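Local coordinates for type IV pilin protein (Neisseria meningitidis, PDB 5V0M) that is a non-core minor pilin of type IV pili, PilV, and probably takes part in the cell adhesion these fibres support, at residues 78-81 and 82-86; 13-16 and 17-21. All blocks are in the same frame, centred on the assembly; numbering follows the deposited sequence.

Contact 1 of 2, residues 78-81 and 82-86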
ATOM      1  N   THR A  78       3.258  -2.645  -2.969  1.00  7.24           N
ATOM      2  CA  THR A  78       2.709  -3.658  -2.060  1.00  6.60           C
ATOM      3  C   THR A  78       3.491  -3.692  -0.757  1.00  7.62           C
ATOM      4  O   THR A  78       4.684  -3.408  -0.718  1.00  8.09           O
ATOM      5  CB  THR A  78       2.710  -5.052  -2.672  1.00  7.94           C
ATOM      6  OG1 THR A  78       4.045  -5.429  -3.040  1.00 11.24           O
ATOM      7  CG2 THR A  78       1.818  -5.094  -3.894  1.00 10.72           C
ATOM      8  N   LEU A  79       2.817  -4.069   0.319  1.00  7.72           N
ATOM      9  CA  LEU A  79       3.454  -4.186   1.626  1.00  6.56           C
ATOM     10  C   LEU A  79       2.774  -5.331   2.349  1.00  9.22           C
ATOM     11  O   LEU A  79       1.544  -5.340   2.456  1.00 10.04           O
ATOM     12  CB  LEU A  79       3.283  -2.922   2.459  1.00  5.98           C
ATOM     13  CG  LEU A  79       3.720  -3.010   3.919  1.00  8.79           C
ATOM     14  CD1 LEU A  79       5.231  -3.283   4.043  1.00 10.76           C
ATOM     15  CD2 LEU A  79       3.382  -1.756   4.665  1.00  9.12           C
ATOM     16  N   ASN A  80       3.543  -6.294   2.833  1.00  7.18           N
ATOM     17  CA  ASN A  80       2.939  -7.420   3.524  1.00  8.50           C
ATOM     18  C   ASN A  80       3.257  -7.362   5.010  1.00  8.63           C
ATOM     19  O   ASN A  80       3.975  -6.484   5.485  1.00 10.76           O
ATOM     20  CB  ASN A  80       3.306  -8.757   2.862  1.00  9.70           C
ATOM     21  CG  ASN A  80       4.789  -9.104   2.960  1.00  9.15           C
ATOM     22  OD1 ASN A  80       5.507  -8.645   3.855  1.00 11.54           O
ATOM     23  ND2 ASN A  80       5.247  -9.940   2.026  1.00 13.28           N
ATOM     24  N   ASP A  81       2.648  -8.295   5.743  1.00 11.06           N
ATOM     25  CA  ASP A  81       2.754  -8.283   7.196  1.00 10.89           C
ATOM     26  C   ASP A  81       4.161  -8.611   7.675  1.00 13.59           C
ATOM     27  O   ASP A  81       4.493  -8.294   8.822  1.00 18.09           O
ATOM     28  CB  ASP A  81       1.770  -9.286   7.789  1.00 11.11           C
ATOM     29  CG  ASP A  81       2.079 -10.679   7.376  1.00 11.15           C
ATOM     30  OD1 ASP A  81       1.795 -11.056   6.217  1.00 11.42           O
ATOM     31  OD2 ASP A  81       2.598 -11.436   8.237  1.00 15.61           O
ATOM     32  N   GLY A  82       4.992  -9.219   6.826  1.00 13.44           N
ATOM     33  CA  GLY A  82       6.392  -9.424   7.147  1.00 15.30           C
ATOM     34  C   GLY A  82       7.266  -8.208   6.969  1.00 16.33           C
ATOM     35  O   GLY A  82       8.458  -8.237   7.288  1.00 15.70           O
ATOM     36  N   GLY A  83       6.703  -7.114   6.473  1.00 10.90           N
ATOM     37  CA  GLY A  83       7.467  -5.908   6.271  1.00 12.94           C
ATOM     38  C   GLY A  83       8.089  -5.758   4.906  1.00  8.44           C
ATOM     39  O   GLY A  83       8.836  -4.797   4.692  1.00 14.92           O
ATOM     40  N   THR A  84       7.823  -6.661   3.979  1.00  8.73           N
ATOM     41  CA  THR A  84       8.372  -6.539   2.634  1.00 10.57           C
ATOM     42  C   THR A  84       7.558  -5.504   1.871  1.00  7.06           C
ATOM     43  O   THR A  84       6.359  -5.700   1.637  1.00 10.12           O
ATOM     44  CB  THR A  84       8.305  -7.868   1.889  1.00 11.24           C
ATOM     45  OG1 THR A  84       9.070  -8.848   2.594  1.00 14.04           O
ATOM     46  CG2 THR A  84       8.855  -7.742   0.467  1.00 14.55           C
ATOM     47  N   ILE A  85       8.214  -4.424   1.456  1.00  8.73           N
ATOM     48  CA  ILE A  85       7.605  -3.418   0.601  1.00  7.68           C
ATOM     49  C   ILE A  85       8.272  -3.496  -0.772  1.00  8.76           C
ATOM     50  O   ILE A  85       9.486  -3.732  -0.882  1.00 10.28           O
ATOM     51  CB  ILE A  85       7.715  -2.015   1.234  1.00  8.83           C
ATOM     52  CG1 ILE A  85       6.651  -1.081   0.631  1.00 12.32           C
ATOM     53  CG2 ILE A  85       9.121  -1.431   1.077  1.00 15.54           C
ATOM     54  CD1 ILE A  85       6.456   0.267   1.381  1.00 15.91           C
ATOM     55  N   ALA A  86       7.483  -3.336  -1.824  1.00  9.47           N
ATOM     56  CA  ALA A  86       8.004  -3.479  -3.169  1.00  8.13           C
ATOM     57  C   ALA A  86       7.129  -2.675  -4.110  1.00 11.38           C
ATOM     58  O   ALA A  86       5.956  -2.426  -3.819  1.00 10.49           O
ATOM     59  CB  ALA A  86       8.029  -4.927  -3.647  1.00  8.95           C
TER
HETATM   60  O   HOH W   1       5.344  -6.534  -0.830  1.00 14.04           O
HETATM   61  O   HOH W   2       7.914 -11.145   1.562  1.00 24.38           O

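Contact 2 of 2, residues 13-16 and 17-21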
ATOM      1  N   ARG A  13       4.288   5.160   0.540  1.00  8.99           N
ATOM      2  CA  ARG A  13       4.998   4.293   1.474  1.00  7.46           C
ATOM      3  C   ARG A  13       4.477   4.516   2.888  1.00  8.21           C
ATOM      4  O   ARG A  13       4.193   3.561   3.612  1.00  8.73           O
ATOM      5  CB  ARG A  13       6.511   4.557   1.400  1.00 10.37           C
ATOM      6  CG  ARG A  13       7.326   3.823   2.424  1.00 12.14           C
ATOM      7  CD  ARG A  13       8.788   4.321   2.388  1.00 20.47           C
ATOM      8  NE  ARG A  13       9.469   4.006   1.130  1.00 24.40           N
ATOM      9  CZ  ARG A  13      10.237   2.932   0.943  1.00 27.03           C
ATOM     10  NH1 ARG A  13      10.431   2.060   1.922  1.00 26.26           N
ATOM     11  NH2 ARG A  13      10.815   2.728  -0.234  1.00 31.00           N
ATOM     12  N   THR A  14       4.314   5.777   3.283  1.00  9.00           N
ATOM     13  CA  THR A  14       3.831   6.103   4.615  1.00  7.49           C
ATOM     14  C   THR A  14       2.396   5.624   4.820  1.00  7.97           C
ATOM     15  O   THR A  14       2.054   5.072   5.868  1.00  9.31           O
ATOM     16  CB  THR A  14       3.972   7.606   4.848  1.00 10.50           C
ATOM     17  OG1 THR A  14       5.368   7.941   4.780  1.00 14.03           O
ATOM     18  CG2 THR A  14       3.413   7.998   6.202  1.00 12.83           C
ATOM     19  N   THR A  15       1.534   5.833   3.833  1.00  6.17           N
ATOM     20  CA  THR A  15       0.148   5.369   3.937  1.00  7.67           C
ATOM     21  C   THR A  15       0.100   3.861   4.158  1.00  8.41           C
ATOM     22  O   THR A  15      -0.671   3.360   4.984  1.00  6.72           O
ATOM     23  CB  THR A  15      -0.602   5.717   2.645  1.00  7.39           C
ATOM     24  OG1 THR A  15      -0.566   7.127   2.402  1.00  9.39           O
ATOM     25  CG2 THR A  15      -2.043   5.275   2.740  1.00 10.47           C
ATOM     26  N   LEU A  16       0.888   3.118   3.391  1.00  5.36           N
ATOM     27  CA  LEU A  16       0.906   1.664   3.546  1.00  5.33           C
ATOM     28  C   LEU A  16       1.423   1.275   4.927  1.00  5.10           C
ATOM     29  O   LEU A  16       0.844   0.404   5.592  1.00  6.55           O
ATOM     30  CB  LEU A  16       1.737   0.994   2.459  1.00  6.09           C
ATOM     31  CG  LEU A  16       1.121   1.078   1.070  1.00  6.27           C
ATOM     32  CD1 LEU A  16       2.157   0.763  -0.003  1.00 11.72           C
ATOM     33  CD2 LEU A  16      -0.036   0.150   0.948  1.00  8.14           C
ATOM     34  N   LEU A  17       2.512   1.909   5.387  1.00  7.36           N
ATOM     35  CA  LEU A  17       3.065   1.545   6.688  1.00  9.58           C
ATOM     36  C   LEU A  17       2.046   1.804   7.788  1.00  8.92           C
ATOM     37  O   LEU A  17       1.909   0.992   8.715  1.00  8.13           O
ATOM     38  CB  LEU A  17       4.372   2.299   6.950  1.00  9.42           C
ATOM     39  CG  LEU A  17       5.508   1.846   6.037  1.00 11.77           C
ATOM     40  CD1 LEU A  17       6.675   2.854   6.092  1.00 16.77           C
ATOM     41  CD2 LEU A  17       6.005   0.444   6.381  1.00 12.78           C
ATOM     42  N   HIS A  18       1.306   2.916   7.709  1.00  9.94           N
ATOM     43  CA  HIS A  18       0.287   3.196   8.717  1.00 10.37           C
ATOM     44  C   HIS A  18      -0.798   2.121   8.716  1.00  8.24           C
ATOM     45  O   HIS A  18      -1.237   1.654   9.780  1.00  9.27           O
ATOM     46  CB  HIS A  18      -0.326   4.567   8.482  1.00 14.68           C
ATOM     47  CG  HIS A  18       0.578   5.699   8.853  1.00 24.16           C
ATOM     48  ND1 HIS A  18       1.723   5.523   9.602  1.00 39.74           N
ATOM     49  CD2 HIS A  18       0.506   7.022   8.581  1.00 22.90           C
ATOM     50  CE1 HIS A  18       2.318   6.690   9.773  1.00 27.09           C
ATOM     51  NE2 HIS A  18       1.598   7.616   9.168  1.00 27.64           N
ATOM     52  N   ASN A  19      -1.254   1.719   7.527  1.00  6.56           N
ATOM     53  CA  ASN A  19      -2.244   0.652   7.441  1.00  8.33           C
ATOM     54  C   ASN A  19      -1.690  -0.634   8.037  1.00  6.99           C
ATOM     55  O   ASN A  19      -2.396  -1.347   8.760  1.00  9.19           O
ATOM     56  CB  ASN A  19      -2.698   0.433   5.992  1.00  7.64           C
ATOM     57  CG  ASN A  19      -3.768   1.408   5.566  1.00  9.27           C
ATOM     58  OD1 ASN A  19      -4.832   1.489   6.168  1.00 14.53           O
ATOM     59  ND2 ASN A  19      -3.486   2.178   4.520  1.00  9.16           N
ATOM     60  N   ALA A  20      -0.429  -0.957   7.752  1.00  8.19           N
ATOM     61  CA  ALA A  20       0.141  -2.190   8.285  1.00  8.38           C
ATOM     62  C   ALA A  20       0.228  -2.146   9.802  1.00  7.42           C
ATOM     63  O   ALA A  20      -0.001  -3.164  10.475  1.00  9.57           O
ATOM     64  CB  ALA A  20       1.513  -2.434   7.668  1.00 10.20           C
ATOM     65  N   GLN A  21       0.545  -0.987  10.370  1.00  9.09           N
ATOM     66  CA  GLN A  21       0.573  -0.866  11.822  1.00 12.05           C
ATOM     67  C   GLN A  21      -0.807  -1.086  12.426  1.00  9.37           C
ATOM     68  O   GLN A  21      -0.949  -1.773  13.458  1.00 11.11           O
ATOM     69  CB  GLN A  21       1.088   0.526  12.189  1.00 15.44           C
ATOM     70  CG  GLN A  21       2.552   0.685  11.928  1.00 19.74           C
ATOM     71  CD  GLN A  21       3.029   2.128  12.015  1.00 32.37           C
ATOM     72  OE1 GLN A  21       2.257   3.040  12.327  1.00 34.63           O
ATOM     73  NE2 GLN A  21       4.313   2.341  11.725  1.00 36.23           N
TER

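Contact 1 of 2, residues 78-81 and 82-86
Asn80 folds its amide back over the turn toward Thr84 because CG sits between the backbone N and the carbonyl carbon, chi1 66°. Thr84 CB lies 3.5 Å from Asn80 OD1. Its OG1 stands beside the backbone N and reaches Asn80 ND2 through a water. The motif is a beta hairpin, made by strands 76-80 and 85-88 at one edge of the antiparallel pilin sheet. A type I turn runs from Asn80 to Gly83 and is closed by Gly83 N to Asn80 O, 3.0 Å. Asn80 OD1 takes a bond from Thr84 N at 3.1 Å, with the donor 41° above the amide plane. A weak one comes from Gly82 N. One side-chain oxygen thus holds Thr84 N and, less firmly, Gly82 N. Gly83 has a positive phi.

Further along, Thr78 and Ala86 form a hydrogen-bonded pair, and Leu79 and Ile85 a non-hydrogen-bonded one. Leu79 CD1 lies 4.0 Å from Ile85 CB, on the face turned to helix 3-30. The carboxylate of Asp81 is held outside the hairpin: OD2 hydrogen-bonds His58 ND1 and OD1 Phe59 N. On the face of Thr78 and Ala86, a water joins Thr78 OG1 to Thr84 O. The water between Asn80 and Thr84 accepts from Asn80 ND2 at 3.0 Å and lies 2.8 Å from Thr84 OG1.

Contact 2 of 2, residues 13-16 and 17-21
Arg13 and Leu17 lie side by side one helical turn apart, with Arg13 CG 3.8 Å from Leu17 CD1. The arginine stem runs extended before bending at chi3. Leu17 places its CG beside its own backbone N, chi1 -69°. This turns the branch back along the helix, and CG comes 3.2 Å from Arg13 O.

The next pair is Thr14 and His18, also pointing the same way. His18 CG likewise stands beside its backbone N, chi1 -73°, which brings the ring over Thr14 O. That oxygen lies over one face of the imidazole, toward the rim and 3.4 Å above the plane. It also accepts from His18 N at 2.9 Å. Thr14 turns its methyl, not its hydroxyl, to the ring: CG2 is 3.5 Å from His18 NE2.

Thr15 and Asn19 repeat the pattern, with Thr15 CG2 3.9 Å from Asn19 ND2. Their polar ends have other partners. Thr15 OG1 bonds Glu11 O and Asn44 ND2, while Asn19 OD1 accepts from Lys42 N. Leu16 and Ala20 turn to the sheet and pack on Leu61 and Leu79.

All of this belongs to helix 3-30, the long N-terminal helix of the pilin fold, which lies against the sheet. Successive i to i+4 backbone bonds run through it, Ala20 N to Leu16 O at 2.9 Å among them. The chemistry implies a division of labour: backbone bonds hold the helix, Leu16 and Ala20 pack on the sheet, and the hydroxyl of Thr15 and amide of Asn19 tie the helix to Asn44 and Lys42.

How the contacts relate
Contact 2 closes before contact 1 opens along the chain, yet their centres are about 10 Å apart and they touch. Leu79 is the main link from the hairpin to the helix. Its CD2 lies 3.5 Å from Leu16 O, 3.6 Å from Ala20 CB and 3.8 Å from Leu17 CD2. Ile85 adds a second point, with CD1 3.8 Å from Arg13 CG. Helix 3-30 therefore packs on both strands of the hairpin, 76-80 and 85-88. These links are packing contacts. A glycerol, probably from the crystallisation liquor, hydrogen-bonds Asp81 OD2, which also bonds His58, at the turn of contact 1.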